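Local coordinates for protein afamin (Homo sapiens, PDB 6FAK) that carries hydrophobic molecules in body fluids, binding vitamin E and keeping lipidated Wnt family members soluble and active, at residues Tyr33-Leu45 with Leu73-His87. Sequence-based numbering, arbitrary orientation.
Sequences YVQEATFEEMEKL and LQEKICAMEGLPQKH
The imidazole of H87 sits between the E36–A37 backbone, which covers one face near the rim, and CG of its own neighbour K86, centred over the opposite face, while the carboxylate of E41 meets its edge. The ring of Y33 carries Q74 NE2 over one face, 3.5 Å from CZ, the amide standing almost perpendicular to it; a water bridges Y33 OH and Q74 NE2, and the hydroxyl also bonds to E250 O. H87 NE2 donates to E41 OE1 at 2.8 Å, on the syn side and close to the ring plane, with the carboxylate turned 82° from the ring. OE1 also accepts from T38 N at 3.0 Å, this donor lying above the carboxylate plane. The other oxygen, OE2, forms a salt bridge with K86 NZ at 2.7 Å, the extended side chain of K86 coming from the direction opposite to that of E41. Three donors thus fix the carboxylate, and L83 CD1 packs 3.5 Å from E41 CD. Replacing E41 with an alanine would remove the carboxylate and is likely to leave K86 without its charged mate, T38 N without its acceptor, and the H87 ring freer to turn. Between the two polar clusters, V34 CG1 packs against H87 CB. From helix 39-58, L45 has CG anti to its backbone N (chi1 -174°), which carries CD2 to L73 and to I77 CG1, 3.6 Å away. M80 CE rests on K44 CB at 3.7 Å. The C78–C93 disulfide ties helix 69-78 to helix 90-93. T38 and E41 form a capping box at the start of helix 39-58, its E41 N to T38 OG1 bond weak; here the capping glutamate also binds helix 83-86 and the histidine that follows it, within the all-helical, disulfide-linked first albumin domain.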
# COMPACT_ATOMS: atom_id res chain seq x y z
N TYR A 33 5.26 -14.91 -7.25
CA TYR A 33 4.87 -15.19 -8.61
C TYR A 33 3.85 -16.31 -8.77
O TYR A 33 2.97 -16.25 -9.64
CB TYR A 33 6.12 -15.45 -9.47
CG TYR A 33 6.83 -14.16 -9.92
CD1 TYR A 33 6.14 -13.16 -10.61
CD2 TYR A 33 8.17 -13.98 -9.70
CE1 TYR A 33 6.78 -12.01 -11.04
CE2 TYR A 33 8.83 -12.82 -10.13
CZ TYR A 33 8.13 -11.86 -10.79
OH TYR A 33 8.79 -10.73 -11.22
N VAL A 34 3.97 -17.35 -7.95
CA VAL A 34 3.16 -18.58 -8.08
C VAL A 34 2.62 -18.87 -6.69
O VAL A 34 3.18 -19.66 -5.89
CB VAL A 34 3.98 -19.78 -8.65
CG1 VAL A 34 3.04 -20.93 -8.99
CG2 VAL A 34 4.77 -19.40 -9.90
N GLN A 35 1.57 -18.14 -6.38
CA GLN A 35 1.06 -18.10 -5.02
C GLN A 35 0.36 -19.41 -4.62
O GLN A 35 0.11 -19.61 -3.45
CB GLN A 35 0.07 -16.92 -4.88
CG GLN A 35 0.76 -15.56 -4.96
CD GLN A 35 -0.21 -14.51 -5.32
OE1 GLN A 35 -0.44 -14.30 -6.49
NE2 GLN A 35 -0.84 -13.88 -4.32
N GLU A 36 0.03 -20.24 -5.61
CA GLU A 36 -0.54 -21.59 -5.39
C GLU A 36 0.52 -22.65 -5.14
O GLU A 36 0.17 -23.76 -4.69
CB GLU A 36 -1.40 -22.06 -6.60
CG GLU A 36 -2.44 -21.06 -7.06
CD GLU A 36 -1.89 -19.92 -8.00
OE1 GLU A 36 -0.64 -19.82 -8.22
OE2 GLU A 36 -2.74 -19.11 -8.50
N ALA A 37 1.79 -22.36 -5.43
CA ALA A 37 2.85 -23.35 -5.22
C ALA A 37 2.99 -23.77 -3.75
O ALA A 37 2.82 -22.95 -2.82
CB ALA A 37 4.18 -22.87 -5.77
N THR A 38 3.27 -25.08 -3.56
CA THR A 38 3.38 -25.69 -2.26
C THR A 38 4.78 -25.46 -1.74
O THR A 38 5.70 -25.11 -2.48
CB THR A 38 3.12 -27.24 -2.34
OG1 THR A 38 4.08 -27.84 -3.21
CG2 THR A 38 1.72 -27.55 -2.89
N PHE A 39 4.97 -25.69 -0.45
CA PHE A 39 6.30 -25.57 0.17
C PHE A 39 7.33 -26.58 -0.33
O PHE A 39 8.51 -26.25 -0.46
CB PHE A 39 6.22 -25.61 1.71
CG PHE A 39 7.52 -25.23 2.37
CD1 PHE A 39 7.90 -23.90 2.48
CD2 PHE A 39 8.42 -26.22 2.79
CE1 PHE A 39 9.11 -23.54 3.06
CE2 PHE A 39 9.64 -25.87 3.37
CZ PHE A 39 9.98 -24.52 3.50
N GLU A 40 6.88 -27.79 -0.65
CA GLU A 40 7.76 -28.78 -1.28
C GLU A 40 8.30 -28.28 -2.60
O GLU A 40 9.48 -28.50 -2.94
CB GLU A 40 7.03 -30.11 -1.49
CG GLU A 40 6.76 -30.86 -0.19
CD GLU A 40 6.16 -32.24 -0.39
OE1 GLU A 40 6.12 -33.01 0.60
OE2 GLU A 40 5.72 -32.58 -1.52
N GLU A 41 7.43 -27.64 -3.38
CA GLU A 41 7.85 -27.05 -4.66
C GLU A 41 8.91 -25.96 -4.45
O GLU A 41 9.88 -25.90 -5.20
CB GLU A 41 6.62 -26.60 -5.48
CG GLU A 41 5.73 -27.79 -5.93
CD GLU A 41 4.32 -27.43 -6.43
OE1 GLU A 41 3.79 -26.32 -6.19
OE2 GLU A 41 3.72 -28.28 -7.12
N MET A 42 8.78 -25.15 -3.40
CA MET A 42 9.76 -24.11 -3.09
C MET A 42 11.19 -24.68 -2.95
O MET A 42 12.13 -24.15 -3.54
CB MET A 42 9.40 -23.36 -1.79
CG MET A 42 8.10 -22.60 -1.73
SD MET A 42 8.18 -21.10 -2.71
CE MET A 42 6.75 -21.30 -3.75
N GLU A 43 11.30 -25.77 -2.20
CA GLU A 43 12.56 -26.46 -1.91
C GLU A 43 13.30 -26.89 -3.18
O GLU A 43 14.52 -26.73 -3.27
CB GLU A 43 12.29 -27.68 -1.00
CG GLU A 43 11.80 -27.36 0.43
CD GLU A 43 11.40 -28.60 1.23
OE1 GLU A 43 10.71 -29.51 0.69
OE2 GLU A 43 11.74 -28.67 2.43
N LYS A 44 12.57 -27.38 -4.17
CA LYS A 44 13.16 -27.77 -5.43
C LYS A 44 13.74 -26.58 -6.20
O LYS A 44 14.84 -26.70 -6.76
CB LYS A 44 12.14 -28.49 -6.29
CG LYS A 44 11.65 -29.81 -5.69
CD LYS A 44 10.98 -30.71 -6.73
CE LYS A 44 9.57 -30.26 -7.07
NZ LYS A 44 8.59 -30.67 -6.03
N LEU A 45 13.04 -25.43 -6.22
CA LEU A 45 13.64 -24.22 -6.81
C LEU A 45 14.88 -23.74 -6.02
O LEU A 45 15.88 -23.31 -6.62
CB LEU A 45 12.64 -23.08 -6.97
CG LEU A 45 13.13 -21.80 -7.71
CD1 LEU A 45 13.56 -22.05 -9.15
CD2 LEU A 45 12.04 -20.74 -7.72
N LEU A 73 15.52 -16.97 -12.81
CA LEU A 73 14.51 -17.54 -11.90
C LEU A 73 13.32 -18.09 -12.64
O LEU A 73 12.86 -19.20 -12.36
CB LEU A 73 14.01 -16.47 -10.95
CG LEU A 73 12.96 -16.92 -9.92
CD1 LEU A 73 13.69 -17.29 -8.63
CD2 LEU A 73 11.92 -15.82 -9.75
N GLN A 74 12.81 -17.31 -13.60
CA GLN A 74 11.61 -17.70 -14.35
C GLN A 74 11.91 -18.87 -15.29
O GLN A 74 11.05 -19.75 -15.48
CB GLN A 74 11.01 -16.48 -15.09
CG GLN A 74 10.38 -15.51 -14.08
CD GLN A 74 9.92 -14.17 -14.63
OE1 GLN A 74 9.94 -13.94 -15.86
NE2 GLN A 74 9.38 -13.32 -13.72
N GLU A 75 13.13 -18.92 -15.84
CA GLU A 75 13.54 -20.10 -16.60
C GLU A 75 13.49 -21.36 -15.73
O GLU A 75 12.94 -22.38 -16.15
CB GLU A 75 14.95 -19.90 -17.17
CG GLU A 75 15.49 -21.11 -17.89
CD GLU A 75 14.85 -21.33 -19.26
OE1 GLU A 75 14.10 -20.44 -19.76
OE2 GLU A 75 15.15 -22.41 -19.85
N LYS A 76 14.04 -21.28 -14.51
CA LYS A 76 14.06 -22.44 -13.62
C LYS A 76 12.68 -22.87 -13.15
O LYS A 76 12.42 -24.05 -12.97
CB LYS A 76 14.91 -22.17 -12.38
CG LYS A 76 16.40 -21.90 -12.64
CD LYS A 76 17.03 -22.94 -13.55
CE LYS A 76 18.55 -22.76 -13.70
NZ LYS A 76 19.10 -23.89 -14.52
N ILE A 77 11.81 -21.92 -12.87
CA ILE A 77 10.42 -22.24 -12.53
C ILE A 77 9.71 -22.94 -13.71
O ILE A 77 9.04 -23.96 -13.52
CB ILE A 77 9.64 -20.95 -12.14
CG1 ILE A 77 10.10 -20.47 -10.77
CG2 ILE A 77 8.13 -21.16 -12.15
CD1 ILE A 77 9.62 -19.07 -10.45
N CYS A 78 9.87 -22.39 -14.90
CA CYS A 78 9.23 -22.91 -16.12
C CYS A 78 9.76 -24.32 -16.52
O CYS A 78 9.06 -25.09 -17.16
CB CYS A 78 9.43 -21.95 -17.28
SG CYS A 78 8.33 -20.51 -17.22
N ALA A 79 11.00 -24.63 -16.09
CA ALA A 79 11.63 -25.93 -16.32
C ALA A 79 11.20 -27.08 -15.40
O ALA A 79 11.61 -28.22 -15.61
CB ALA A 79 13.16 -25.78 -16.28
N MET A 80 10.36 -26.80 -14.42
CA MET A 80 9.91 -27.81 -13.46
C MET A 80 8.73 -28.59 -13.99
O MET A 80 7.69 -28.02 -14.31
CB MET A 80 9.54 -27.14 -12.16
CG MET A 80 10.73 -26.39 -11.56
SD MET A 80 11.42 -27.20 -10.13
CE MET A 80 10.19 -26.74 -8.90
N GLU A 81 8.88 -29.92 -14.08
CA GLU A 81 7.99 -30.74 -14.89
C GLU A 81 6.58 -30.69 -14.38
O GLU A 81 6.34 -30.89 -13.19
CB GLU A 81 8.51 -32.18 -15.06
CG GLU A 81 8.54 -33.08 -13.84
CD GLU A 81 9.10 -34.46 -14.17
OE1 GLU A 81 10.27 -34.57 -14.61
OE2 GLU A 81 8.36 -35.44 -13.98
N GLY A 82 5.66 -30.32 -15.26
CA GLY A 82 4.23 -30.25 -14.92
C GLY A 82 3.76 -29.07 -14.07
O GLY A 82 2.55 -28.90 -13.88
N LEU A 83 4.70 -28.24 -13.61
CA LEU A 83 4.38 -27.13 -12.70
C LEU A 83 3.61 -25.99 -13.38
O LEU A 83 2.61 -25.52 -12.82
CB LEU A 83 5.67 -26.64 -12.03
CG LEU A 83 5.52 -25.62 -10.89
CD1 LEU A 83 5.29 -26.32 -9.56
CD2 LEU A 83 6.76 -24.76 -10.82
N PRO A 84 4.03 -25.55 -14.59
CA PRO A 84 3.24 -24.47 -15.25
C PRO A 84 1.79 -24.88 -15.50
O PRO A 84 0.85 -24.11 -15.26
CB PRO A 84 3.99 -24.24 -16.56
CG PRO A 84 5.38 -24.62 -16.23
CD PRO A 84 5.25 -25.82 -15.36
N GLN A 85 1.61 -26.12 -15.92
CA GLN A 85 0.27 -26.67 -16.17
C GLN A 85 -0.50 -26.87 -14.84
O GLN A 85 -1.68 -26.56 -14.76
CB GLN A 85 0.41 -28.00 -16.91
CG GLN A 85 1.02 -27.83 -18.32
CD GLN A 85 2.56 -27.83 -18.39
OE1 GLN A 85 3.27 -27.96 -17.38
NE2 GLN A 85 3.06 -27.67 -19.58
N LYS A 86 0.18 -27.34 -13.80
CA LYS A 86 -0.46 -27.54 -12.52
C LYS A 86 -1.04 -26.22 -11.93
O LYS A 86 -2.17 -26.22 -11.41
CB LYS A 86 0.53 -28.14 -11.55
CG LYS A 86 -0.05 -28.46 -10.19
CD LYS A 86 0.95 -29.18 -9.32
CE LYS A 86 0.45 -29.26 -7.89
NZ LYS A 86 1.51 -29.80 -7.00
N HIS A 87 -0.28 -25.12 -12.04
CA HIS A 87 -0.69 -23.84 -11.44
C HIS A 87 -1.11 -22.81 -12.46
O HIS A 87 -1.15 -21.61 -12.18
CB HIS A 87 0.41 -23.32 -10.54
CG HIS A 87 0.77 -24.25 -9.42
ND1 HIS A 87 -0.16 -24.74 -8.53
CD2 HIS A 87 1.96 -24.76 -9.03
CE1 HIS A 87 0.44 -25.51 -7.64
NE2 HIS A 87 1.73 -25.55 -7.92
O HOH W 1 8.57 -10.50 -14.17
O HOH W 2 0.05 -19.39 -10.83